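Local coordinates for polyketide synthase/nonribosomal peptide synthetase hybrid RzxB (Pseudomonas fluorescens, PDB 5IL6), which probably removes water from beta-hydroxyacyl intermediates during trans-AT polyketide assembly of a rhizoxin-type macrolide, through its dehydratase domain, at residues A[55-60]-A[78-83]; A[62-67]-A[101-106]; A[111-116]-A[130-135]; A[199-204]-A[237-242]. All blocks are in the same frame, centred on the assembly; numbering follows the deposited sequence.

In the fold
The four contacts lie round helix 53-67 of a dehydratase that is probably a double hot-dog, each half wrapping its strands round a long helix. Contacts 1 and 2 share helix 53-67 and cross along the chain: both helix segments come first, then strands 77-85 and 98-105. Contact 3 follows as a hairpin, its centre about 7 Å from those of contacts 1 and 2. Contact 4 comes last, in the second hot-dog half, with its centre about 10 Å from that of contact 1 and about 16 Å from those of contacts 2 and 3. Strand 77-85 lies between strands 124-135 and 230-239, so the two halves meet edge to edge beside the helix.

Contact 1 of 4, residues A[55-60]-A[78-83]; sequences AMIVMI and LVISDL
Ile-60 and Ile-80 mark the nearest backbone approach, 8.1 Å between their CA atoms, where helix 53-67 lies over strand 77-85 at a spacing that side chains must fill. The filling is wholly aliphatic. Ile-80 sends its CD1 methyl at the branch of Ile-60, and CD1 comes within 3.5 Å of Ile-60 CG2, tighter than an ordinary methyl contact. Its reach follows from an extended outer arm (chi2 168°), which carries CD1 straight on from CG1 toward the helix. Beyond Ile-60, the same methyl lies 4.0 Å from the backbone O of Ile-57 and more loosely beside the Ile-57 CG2 methyl. Leu-83 makes the second contact. Its CD1 enters between two residues nearly one helical turn apart, 3.8 Å from Ile-57 CG1 and 3.9 Å from Ile-60 CD1, with the side chains crossing obliquely. Between Ile-80 and Leu-83 the chain turns a corner at Asp-82, so that Leu-83, three residues after Ile-80, again faces the helix. This is the helix-on-sheet packing that defines a hot-dog fold, and all four residues are buried. On one flank, Ala-130 of strand 124-135 packs against both Ile-80 and Leu-83; on the other, Leu-234 and Cys-237 of strand 230-239 meet Ile-57, extending the layer beneath the helix.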
loop_
_atom_site.group_PDB
_atom_site.type_symbol
_atom_site.label_atom_id
_atom_site.label_comp_id
_atom_site.label_asym_id
_atom_site.label_seq_id
_atom_site.Cartn_x
_atom_site.Cartn_y
_atom_site.Cartn_z
ATOM N N ALA A 55 2.179 1.414 -3.388
ATOM C CA ALA A 55 3.548 1.565 -3.869
ATOM C C ALA A 55 4.286 2.661 -3.114
ATOM O O ALA A 55 5.501 2.566 -2.912
ATOM C CB ALA A 55 3.548 1.857 -5.368
ATOM N N MET A 56 3.575 3.706 -2.690
ATOM C CA MET A 56 4.236 4.768 -1.944
ATOM C C MET A 56 4.635 4.298 -0.552
ATOM O O MET A 56 5.668 4.723 -0.027
ATOM C CB MET A 56 3.327 5.990 -1.866
ATOM C CG MET A 56 3.043 6.594 -3.230
ATOM S SD MET A 56 2.153 8.153 -3.158
ATOM C CE MET A 56 1.492 8.223 -4.821
ATOM N N ILE A 57 3.852 3.399 0.049
ATOM C CA ILE A 57 4.249 2.798 1.320
ATOM C C ILE A 57 5.546 2.018 1.148
ATOM O O ILE A 57 6.461 2.104 1.975
ATOM C CB ILE A 57 3.121 1.905 1.866
ATOM C CG1 ILE A 57 1.944 2.767 2.332
ATOM C CG2 ILE A 57 3.630 1.013 3.001
ATOM C CD1 ILE A 57 0.701 1.977 2.689
ATOM N N VAL A 58 5.632 1.228 0.077
ATOM C CA VAL A 58 6.842 0.453 -0.180
ATOM C C VAL A 58 8.028 1.381 -0.405
ATOM O O VAL A 58 9.152 1.093 0.020
ATOM C CB VAL A 58 6.622 -0.488 -1.379
ATOM C CG1 VAL A 58 7.927 -1.166 -1.785
ATOM C CG2 VAL A 58 5.558 -1.526 -1.046
ATOM N N MET A 59 7.798 2.504 -1.082
ATOM C CA MET A 59 8.879 3.455 -1.313
ATOM C C MET A 59 9.395 4.027 -0.001
ATOM O O MET A 59 10.605 4.210 0.171
ATOM C CB MET A 59 8.388 4.561 -2.238
ATOM C CG MET A 59 9.459 5.545 -2.688
ATOM S SD MET A 59 8.821 6.820 -3.798
ATOM C CE MET A 59 7.652 5.878 -4.777
ATOM N N ILE A 60 8.493 4.319 0.935
ATOM C CA ILE A 60 8.915 4.802 2.246
ATOM C C ILE A 60 9.720 3.732 2.966
ATOM O O ILE A 60 10.761 4.018 3.571
ATOM C CB ILE A 60 7.690 5.238 3.072
ATOM C CG1 ILE A 60 7.002 6.427 2.395
ATOM C CG2 ILE A 60 8.104 5.600 4.498
ATOM C CD1 ILE A 60 5.673 6.814 3.017
ATOM N N LEU A 78 9.818 -1.750 11.174
ATOM C CA LEU A 78 9.689 -0.447 10.542
ATOM C C LEU A 78 8.246 0.019 10.687
ATOM O O LEU A 78 7.320 -0.660 10.227
ATOM C CB LEU A 78 10.090 -0.538 9.070
ATOM C CG LEU A 78 10.805 0.636 8.392
ATOM C CD1 LEU A 78 11.848 1.297 9.286
ATOM C CD2 LEU A 78 11.464 0.127 7.119
ATOM N N VAL A 79 8.051 1.166 11.331
ATOM C CA VAL A 79 6.721 1.689 11.618
ATOM C C VAL A 79 6.539 2.982 10.839
ATOM O O VAL A 79 7.353 3.908 10.955
ATOM C CB VAL A 79 6.510 1.926 13.123
ATOM C CG1 VAL A 79 5.107 2.470 13.385
ATOM C CG2 VAL A 79 6.743 0.637 13.908
ATOM N N ILE A 80 5.483 3.036 10.036
ATOM C CA ILE A 80 5.059 4.246 9.346
ATOM C C ILE A 80 3.744 4.681 9.975
ATOM O O ILE A 80 2.836 3.861 10.150
ATOM C CB ILE A 80 4.912 4.010 7.833
ATOM C CG1 ILE A 80 6.257 3.582 7.234
ATOM C CG2 ILE A 80 4.379 5.261 7.140
ATOM C CD1 ILE A 80 6.159 3.044 5.818
ATOM N N SER A 81 3.648 5.959 10.332
ATOM C CA SER A 81 2.527 6.462 11.111
ATOM C C SER A 81 1.960 7.725 10.481
ATOM O O SER A 81 2.686 8.521 9.877
ATOM C CB SER A 81 2.948 6.760 12.555
ATOM O OG SER A 81 3.395 5.587 13.211
ATOM N N ASP A 82 0.649 7.898 10.642
ATOM C CA ASP A 82 -0.051 9.109 10.218
ATOM C C ASP A 82 0.274 9.449 8.767
ATOM O O ASP A 82 0.667 10.569 8.432
ATOM C CB ASP A 82 0.276 10.278 11.142
ATOM C CG ASP A 82 -0.219 10.056 12.552
ATOM O OD1 ASP A 82 -1.098 9.188 12.742
ATOM O OD2 ASP A 82 0.265 10.749 13.470
ATOM N N LEU A 83 0.103 8.460 7.903
ATOM C CA LEU A 83 0.312 8.642 6.478
ATOM C C LEU A 83 -0.961 9.185 5.848
ATOM O O LEU A 83 -2.069 8.800 6.227
ATOM C CB LEU A 83 0.714 7.321 5.821
ATOM C CG LEU A 83 0.935 7.296 4.305
ATOM C CD1 LEU A 83 1.914 6.188 3.962
ATOM C CD2 LEU A 83 -0.363 7.090 3.527
#

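Contact 2 of 4, residues A[62-67]-A[101-106]; sequences AALTDA and LELSMP
Leu-103 and Ala-63 stand at the nearest backbone approach between helix 62-67 and strand 101-105, whose axes pass 9.9 Å apart at 49° between their directions. Methyl-to-methyl packing comes first. One carbon of Leu-103, CD1, gathers several neighbours: it lies 3.8 Å from Ala-67 CB and 3.9 Å from Leu-64 CD2, with Ala-63 CB a little farther off. Leu-103 reaches them because its CG stands opposite the backbone N (chi1 -159°) and its outer arm runs on nearly straight. The Leu-64 side chain crosses it at about a right angle, meeting it through the CD2 branch. At the other end of the contact, both methyls of Leu-101 bear on Ala-63 CB, CD2 at 3.7 Å and CD1 at 3.9 Å, so that a small residue is seated against a forked one. Ala-63 and Ala-67, one helical turn apart, are small enough that the leucines of the strand probably come closer to the helix backbone than larger residues would allow; the helix is the hot-dog's central one, here near its C-terminal end. Contact with polar backbone is the second kind. Leu-103 CD1 also lies 4.0 Å from Ala-63 O, a carbonyl already engaged by Ala-67 N within the helix, so the methyl merely lies against a satisfied oxygen. Contacts from outside the two segments form a third group: Tyr-29 of strand 27-32 packs on both Ala-67 and Leu-101, Leu-17 reaches Ala-63 from a loop, and Ile-113 of strand 110-118 adjoins Leu-101.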
loop_
_atom_site.group_PDB
_atom_site.type_symbol
_atom_site.label_atom_id
_atom_site.label_comp_id
_atom_site.label_asym_id
_atom_site.label_seq_id
_atom_site.Cartn_x
_atom_site.Cartn_y
_atom_site.Cartn_z
ATOM N N ALA A 62 11.473 1.279 1.631
ATOM C CA ALA A 62 12.777 1.161 0.986
ATOM C C ALA A 62 13.684 2.327 1.363
ATOM O O ALA A 62 14.874 2.136 1.635
ATOM C CB ALA A 62 12.605 1.085 -0.529
ATOM N N ALA A 63 13.141 3.546 1.375
ATOM C CA ALA A 63 13.953 4.717 1.688
ATOM C C ALA A 63 14.464 4.657 3.119
ATOM O O ALA A 63 15.640 4.937 3.380
ATOM C CB ALA A 63 13.142 5.993 1.464
ATOM N N LEU A 64 13.594 4.297 4.064
ATOM C CA LEU A 64 14.025 4.205 5.453
ATOM C C LEU A 64 15.083 3.125 5.626
ATOM O O LEU A 64 16.075 3.325 6.338
ATOM C CB LEU A 64 12.828 3.918 6.360
ATOM C CG LEU A 64 12.666 4.839 7.569
ATOM C CD1 LEU A 64 13.978 5.003 8.344
ATOM C CD2 LEU A 64 12.123 6.175 7.108
ATOM N N THR A 65 14.880 1.970 4.992
ATOM C CA THR A 65 15.845 0.882 5.102
ATOM C C THR A 65 17.212 1.307 4.580
ATOM O O THR A 65 18.245 0.960 5.166
ATOM C CB THR A 65 15.332 -0.340 4.342
ATOM O OG1 THR A 65 14.093 -0.775 4.917
ATOM C CG2 THR A 65 16.347 -1.482 4.394
ATOM N N ASP A 66 17.241 2.054 3.474
ATOM C CA ASP A 66 18.510 2.542 2.945
ATOM C C ASP A 66 19.139 3.564 3.885
ATOM O O ASP A 66 20.341 3.502 4.168
ATOM C CB ASP A 66 18.296 3.153 1.559
ATOM C CG ASP A 66 19.598 3.431 0.836
ATOM O OD1 ASP A 66 20.212 2.470 0.329
ATOM O OD2 ASP A 66 20.011 4.608 0.775
ATOM N N ALA A 67 18.337 4.504 4.390
ATOM C CA ALA A 67 18.872 5.541 5.265
ATOM C C ALA A 67 19.416 4.961 6.565
ATOM O O ALA A 67 20.302 5.558 7.186
ATOM C CB ALA A 67 17.788 6.580 5.557
ATOM N N LEU A 101 11.343 11.615 -3.035
ATOM C CA LEU A 101 11.048 11.308 -1.638
ATOM C C LEU A 101 12.067 12.023 -0.767
ATOM O O LEU A 101 13.274 11.805 -0.914
ATOM C CB LEU A 101 11.083 9.800 -1.371
ATOM C CG LEU A 101 10.660 9.343 0.035
ATOM C CD1 LEU A 101 10.090 7.935 -0.027
ATOM C CD2 LEU A 101 11.812 9.387 1.038
ATOM N N GLU A 102 11.583 12.875 0.134
ATOM C CA GLU A 102 12.434 13.598 1.071
ATOM C C GLU A 102 12.313 12.978 2.454
ATOM O O GLU A 102 11.203 12.715 2.926
ATOM C CB GLU A 102 12.059 15.079 1.128
ATOM C CG GLU A 102 12.727 15.922 0.059
ATOM C CD GLU A 102 12.272 17.373 0.087
ATOM O OE1 GLU A 102 11.662 17.792 1.092
ATOM O OE2 GLU A 102 12.530 18.095 -0.898
ATOM N N LEU A 103 13.457 12.748 3.094
ATOM C CA LEU A 103 13.521 12.108 4.403
ATOM C C LEU A 103 14.301 13.007 5.348
ATOM O O LEU A 103 15.452 13.356 5.068
ATOM C CB LEU A 103 14.183 10.732 4.298
ATOM C CG LEU A 103 13.930 9.711 5.411
ATOM C CD1 LEU A 103 14.469 8.361 4.971
ATOM C CD2 LEU A 103 14.562 10.126 6.730
ATOM N N SER A 104 13.683 13.368 6.469
ATOM C CA SER A 104 14.328 14.180 7.488
ATOM C C SER A 104 14.133 13.523 8.847
ATOM O O SER A 104 13.319 12.612 9.013
ATOM C CB SER A 104 13.776 15.611 7.500
ATOM O OG SER A 104 12.382 15.619 7.761
ATOM N N MET A 105 14.905 13.991 9.823
ATOM C CA MET A 105 14.859 13.463 11.185
ATOM C C MET A 105 14.910 14.639 12.148
ATOM O O MET A 105 15.965 14.962 12.709
ATOM C CB MET A 105 16.006 12.484 11.438
ATOM C CG MET A 105 15.806 11.635 12.678
ATOM S SD MET A 105 17.208 10.585 13.083
ATOM C CE MET A 105 18.435 11.809 13.540
ATOM N N PRO A 106 13.780 15.320 12.355
ATOM C CA PRO A 106 13.794 16.488 13.253
ATOM C C PRO A 106 14.196 16.144 14.676
ATOM O O PRO A 106 14.698 17.015 15.397
ATOM C CB PRO A 106 12.352 17.015 13.187
ATOM C CG PRO A 106 11.702 16.326 12.038
ATOM C CD PRO A 106 12.462 15.082 11.745
#

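Contact 3 of 4, residues A[111-116]-A[130-135]; sequences YRIGIY and ARASTA
Tyr-111 and Ala-132 form an antiparallel hydrogen-bonded pair, with Tyr-111 N to Ala-132 O at 3.1 Å and Ala-132 N to Tyr-111 O at 2.9 Å. Ile-113 and Ala-130 pair likewise, and Arg-112 faces Arg-131 as the non-hydrogen-bonded pair between them. Tyr-111 holds CG anti to its carbonyl carbon (chi1 -47°), which lays the ring along the partner strand: Ser-133 N sits in the ring plane at its edge, and CD2 is 3.4 Å from Ala-132 O. Beyond the ring, a water joins Tyr-111 OH at 2.7 Å to Thr-134 OG1 at 2.9 Å. A phenylalanine here lacks that hydroxyl, and the water would probably lose one of its two anchors. On the same face, Ile-113 CD1 rests 3.7 Å from Ala-132 CB. On the other face the arginines run side by side, Arg-112 CD being 3.8 Å from Arg-131 CB. Farther out, Asp-110 forms a salt bridge with the poorly ordered Arg-112, while Asp-82 is modelled doubtfully close to Arg-131. Leu-64 and Ile-60 of helix 53-67 abut the first face. The hairpin thus divides its chemistry: largely apolar toward the helix, with the Tyr-111 ring at one end, and cationic outside, where nearby acids may ease the like charges.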
loop_
_atom_site.group_PDB
_atom_site.type_symbol
_atom_site.label_atom_id
_atom_site.label_comp_id
_atom_site.label_asym_id
_atom_site.label_seq_id
_atom_site.Cartn_x
_atom_site.Cartn_y
_atom_site.Cartn_z
ATOM N N TYR A 111 11.351 10.243 12.183
ATOM C CA TYR A 111 11.563 10.532 10.772
ATOM C C TYR A 111 10.303 11.105 10.133
ATOM O O TYR A 111 9.182 10.714 10.474
ATOM C CB TYR A 111 11.993 9.268 10.030
ATOM C CG TYR A 111 13.089 8.512 10.746
ATOM C CD1 TYR A 111 14.396 8.988 10.754
ATOM C CD2 TYR A 111 12.816 7.334 11.432
ATOM C CE1 TYR A 111 15.401 8.305 11.414
ATOM C CE2 TYR A 111 13.813 6.643 12.096
ATOM C CZ TYR A 111 15.105 7.134 12.086
ATOM O OH TYR A 111 16.101 6.450 12.749
ATOM N N ARG A 112 10.502 12.033 9.198
ATOM C CA ARG A 112 9.426 12.663 8.444
ATOM C C ARG A 112 9.680 12.447 6.959
ATOM O O ARG A 112 10.807 12.632 6.487
ATOM C CB ARG A 112 9.341 14.161 8.760
ATOM C CG ARG A 112 9.208 14.458 10.241
ATOM C CD ARG A 112 7.888 13.944 10.796
ATOM N NE ARG A 112 7.836 14.049 12.252
ATOM C CZ ARG A 112 7.312 15.064 12.933
ATOM N NH1 ARG A 112 6.761 16.095 12.303
ATOM N NH2 ARG A 112 7.330 15.039 14.258
ATOM N N ILE A 113 8.635 12.061 6.230
ATOM C CA ILE A 113 8.745 11.752 4.810
ATOM C C ILE A 113 7.734 12.573 4.021
ATOM O O ILE A 113 6.585 12.743 4.443
ATOM C CB ILE A 113 8.531 10.250 4.538
ATOM C CG1 ILE A 113 9.576 9.427 5.288
ATOM C CG2 ILE A 113 8.587 9.970 3.038
ATOM C CD1 ILE A 113 9.081 8.893 6.614
ATOM N N GLY A 114 8.167 13.061 2.872
ATOM C CA GLY A 114 7.257 13.622 1.886
ATOM C C GLY A 114 7.605 13.106 0.509
ATOM O O GLY A 114 8.776 13.006 0.148
ATOM N N ILE A 115 6.572 12.765 -0.256
ATOM C CA ILE A 115 6.716 12.288 -1.628
ATOM C C ILE A 115 6.014 13.284 -2.536
ATOM O O ILE A 115 4.840 13.604 -2.318
ATOM C CB ILE A 115 6.130 10.875 -1.808
ATOM C CG1 ILE A 115 6.847 9.883 -0.886
ATOM C CG2 ILE A 115 6.233 10.429 -3.269
ATOM C CD1 ILE A 115 6.249 8.485 -0.885
ATOM N N TYR A 116 6.721 13.768 -3.556
ATOM C CA TYR A 116 6.193 14.853 -4.370
ATOM C C TYR A 116 6.753 14.780 -5.783
ATOM O O TYR A 116 7.712 14.059 -6.068
ATOM C CB TYR A 116 6.513 16.208 -3.739
ATOM C CG TYR A 116 7.990 16.428 -3.549
ATOM C CD1 TYR A 116 8.763 16.953 -4.572
ATOM C CD2 TYR A 116 8.614 16.096 -2.356
ATOM C CE1 TYR A 116 10.117 17.153 -4.413
ATOM C CE2 TYR A 116 9.972 16.290 -2.185
ATOM C CZ TYR A 116 10.717 16.819 -3.221
ATOM O OH TYR A 116 12.067 17.023 -3.081
ATOM N N ALA A 130 4.068 11.318 5.566
ATOM C CA ALA A 130 3.973 10.410 6.700
ATOM C C ALA A 130 5.144 10.663 7.635
ATOM O O ALA A 130 6.074 11.409 7.318
ATOM C CB ALA A 130 3.952 8.948 6.243
ATOM N N ARG A 131 5.087 10.015 8.794
ATOM C CA ARG A 131 6.194 9.969 9.735
ATOM C C ARG A 131 6.506 8.509 10.024
ATOM O O ARG A 131 5.635 7.642 9.913
ATOM C CB ARG A 131 5.876 10.725 11.038
ATOM C CG ARG A 131 5.038 9.934 12.027
ATOM C CD ARG A 131 4.689 10.736 13.263
ATOM N NE ARG A 131 4.317 9.838 14.358
ATOM C CZ ARG A 131 3.102 9.740 14.892
ATOM N NH1 ARG A 131 2.101 10.495 14.457
ATOM N NH2 ARG A 131 2.885 8.884 15.882
ATOM N N ALA A 132 7.763 8.234 10.367
ATOM C CA ALA A 132 8.205 6.864 10.561
ATOM C C ALA A 132 9.087 6.768 11.797
ATOM O O ALA A 132 9.528 7.772 12.365
ATOM C CB ALA A 132 8.949 6.343 9.327
ATOM N N SER A 133 9.338 5.530 12.206
ATOM C CA SER A 133 10.181 5.221 13.357
ATOM C C SER A 133 10.515 3.735 13.289
ATOM O O SER A 133 10.082 3.024 12.377
ATOM C CB SER A 133 9.483 5.581 14.669
ATOM O OG SER A 133 8.299 4.821 14.835
ATOM N N THR A 134 11.296 3.272 14.261
ATOM C CA THR A 134 11.553 1.852 14.452
ATOM C C THR A 134 11.126 1.474 15.863
ATOM O O THR A 134 11.282 2.265 16.798
ATOM C CB THR A 134 13.034 1.511 14.247
ATOM O OG1 THR A 134 13.829 2.246 15.184
ATOM C CG2 THR A 134 13.479 1.878 12.835
ATOM N N ALA A 135 10.576 0.270 16.019
ATOM C CA ALA A 135 10.081 -0.152 17.320
ATOM C C ALA A 135 10.109 -1.668 17.442
ATOM O O ALA A 135 10.045 -2.389 16.443
ATOM C CB ALA A 135 8.650 0.342 17.554
HETATM O O HOH W 1 15.373 4.645 14.677
#

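Contact 4 of 4, residues A[199-204]-A[237-242]; sequences GFALHP and CVLLAD
Leu-239 lays its CD2 methyl against the CB of Ala-201, 4.0 Å away, while its other branch, CD1, comes 4.3 Å from Leu-202 CB. The fork thus spans two consecutive residues of the loop 199-204, and its placement follows from a CG set trans to the backbone N (chi1 -178°). Ala-201 is approached a second time from the far end of the segment: OD1 of Asp-242 lies 3.6 Å from its CB, an oxygen-to-methyl contact without a hydrogen bond. Here the two backbones are at their nearest, with the CA atoms of Ala-201 and Asp-242 4.6 Å apart. Strand 230-239 has just ended, and the chain after it runs on alongside the loop; a backbone hydrogen bond between Ala-201 and Cys-243 fastens the two just past Asp-242. The loop leads into helix 204-212. His-203 takes the N-cap position, its ND1 bonded to Ala-205 N, and Phe-200 places one ring face over His-203 CG and Pro-204 CD, meeting the ring of His-14 with planes nearly perpendicular. On the strand's side, Gln-61 of the hot-dog helix 53-67 packs on Leu-239, so this leucine lies between loop and helix. Between the two segments themselves the meeting is of shape alone: the leucine fork is its apolar part, and the exposed Asp-242 adds an oxygen-to-methyl touch that gives the carboxylate no charged mate across the contact.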
loop_
_atom_site.group_PDB
_atom_site.type_symbol
_atom_site.label_atom_id
_atom_site.label_comp_id
_atom_site.label_asym_id
_atom_site.label_seq_id
_atom_site.Cartn_x
_atom_site.Cartn_y
_atom_site.Cartn_z
ATOM N N GLY A 199 13.851 -8.903 -4.062
ATOM C CA GLY A 199 14.194 -7.517 -3.833
ATOM C C GLY A 199 13.173 -6.725 -3.048
ATOM O O GLY A 199 13.433 -5.556 -2.732
ATOM N N PHE A 200 12.028 -7.315 -2.720
ATOM C CA PHE A 200 10.968 -6.644 -1.980
ATOM C C PHE A 200 10.836 -7.270 -0.599
ATOM O O PHE A 200 10.715 -8.494 -0.478
ATOM C CB PHE A 200 9.627 -6.752 -2.712
ATOM C CG PHE A 200 9.517 -5.885 -3.931
ATOM C CD1 PHE A 200 9.289 -4.524 -3.813
ATOM C CD2 PHE A 200 9.614 -6.435 -5.199
ATOM C CE1 PHE A 200 9.173 -3.728 -4.934
ATOM C CE2 PHE A 200 9.500 -5.642 -6.324
ATOM C CZ PHE A 200 9.278 -4.288 -6.191
ATOM N N ALA A 201 10.864 -6.435 0.441
ATOM C CA ALA A 201 10.423 -6.897 1.751
ATOM C C ALA A 201 8.916 -7.105 1.755
ATOM O O ALA A 201 8.410 -8.058 2.361
ATOM C CB ALA A 201 10.833 -5.899 2.833
ATOM N N LEU A 202 8.188 -6.220 1.078
ATOM C CA LEU A 202 6.755 -6.365 0.865
ATOM C C LEU A 202 6.446 -5.881 -0.541
ATOM O O LEU A 202 6.635 -4.699 -0.847
ATOM C CB LEU A 202 5.958 -5.572 1.904
ATOM C CG LEU A 202 4.449 -5.493 1.679
ATOM C CD1 LEU A 202 3.849 -6.866 1.393
ATOM C CD2 LEU A 202 3.782 -4.852 2.881
ATOM N N HIS A 203 5.977 -6.786 -1.397
ATOM C CA HIS A 203 5.744 -6.438 -2.791
ATOM C C HIS A 203 4.528 -5.518 -2.899
ATOM O O HIS A 203 3.504 -5.771 -2.260
ATOM C CB HIS A 203 5.520 -7.704 -3.620
ATOM C CG HIS A 203 5.595 -7.474 -5.099
ATOM N ND1 HIS A 203 4.556 -6.926 -5.819
ATOM C CD2 HIS A 203 6.581 -7.725 -5.994
ATOM C CE1 HIS A 203 4.900 -6.841 -7.092
ATOM N NE2 HIS A 203 6.123 -7.321 -7.225
ATOM N N PRO A 204 4.602 -4.449 -3.700
ATOM C CA PRO A 204 3.472 -3.502 -3.765
ATOM C C PRO A 204 2.179 -4.120 -4.273
ATOM O O PRO A 204 1.095 -3.686 -3.865
ATOM C CB PRO A 204 3.983 -2.408 -4.713
ATOM C CG PRO A 204 5.041 -3.078 -5.527
ATOM C CD PRO A 204 5.703 -4.043 -4.584
ATOM N N CYS A 237 1.415 1.585 9.517
ATOM C CA CYS A 237 1.834 0.420 8.744
ATOM C C CYS A 237 3.082 -0.126 9.416
ATOM O O CYS A 237 4.118 0.545 9.445
ATOM C CB CYS A 237 2.113 0.764 7.284
ATOM S SG CYS A 237 2.603 -0.681 6.312
ATOM N N VAL A 238 2.986 -1.332 9.965
ATOM C CA VAL A 238 4.089 -1.960 10.684
ATOM C C VAL A 238 4.596 -3.124 9.849
ATOM O O VAL A 238 3.823 -4.016 9.479
ATOM C CB VAL A 238 3.666 -2.427 12.083
ATOM C CG1 VAL A 238 4.822 -3.133 12.771
ATOM C CG2 VAL A 238 3.187 -1.244 12.916
ATOM N N LEU A 239 5.890 -3.108 9.544
ATOM C CA LEU A 239 6.539 -4.182 8.803
ATOM C C LEU A 239 7.360 -5.009 9.788
ATOM O O LEU A 239 8.425 -4.575 10.241
ATOM C CB LEU A 239 7.411 -3.619 7.685
ATOM C CG LEU A 239 8.113 -4.641 6.789
ATOM C CD1 LEU A 239 7.101 -5.483 6.023
ATOM C CD2 LEU A 239 9.059 -3.936 5.829
ATOM N N LEU A 240 6.857 -6.197 10.121
ATOM C CA LEU A 240 7.486 -7.079 11.098
ATOM C C LEU A 240 8.545 -7.989 10.492
ATOM O O LEU A 240 9.560 -8.269 11.139
ATOM C CB LEU A 240 6.414 -7.919 11.793
ATOM C CG LEU A 240 5.605 -7.109 12.800
ATOM C CD1 LEU A 240 4.200 -7.641 12.981
ATOM C CD2 LEU A 240 6.363 -7.161 14.115
ATOM N N ALA A 241 8.328 -8.464 9.272
ATOM C CA ALA A 241 9.237 -9.422 8.664
ATOM C C ALA A 241 9.009 -9.411 7.162
ATOM O O ALA A 241 8.011 -8.880 6.669
ATOM C CB ALA A 241 9.030 -10.826 9.241
ATOM N N ASP A 242 9.957 -10.000 6.438
ATOM C CA ASP A 242 9.807 -10.135 4.998
ATOM C C ASP A 242 8.555 -10.939 4.678
ATOM O O ASP A 242 8.257 -11.943 5.332
ATOM C CB ASP A 242 11.042 -10.805 4.396
ATOM C CG ASP A 242 12.289 -9.954 4.528
ATOM O OD1 ASP A 242 12.155 -8.727 4.717
ATOM O OD2 ASP A 242 13.402 -10.512 4.441
#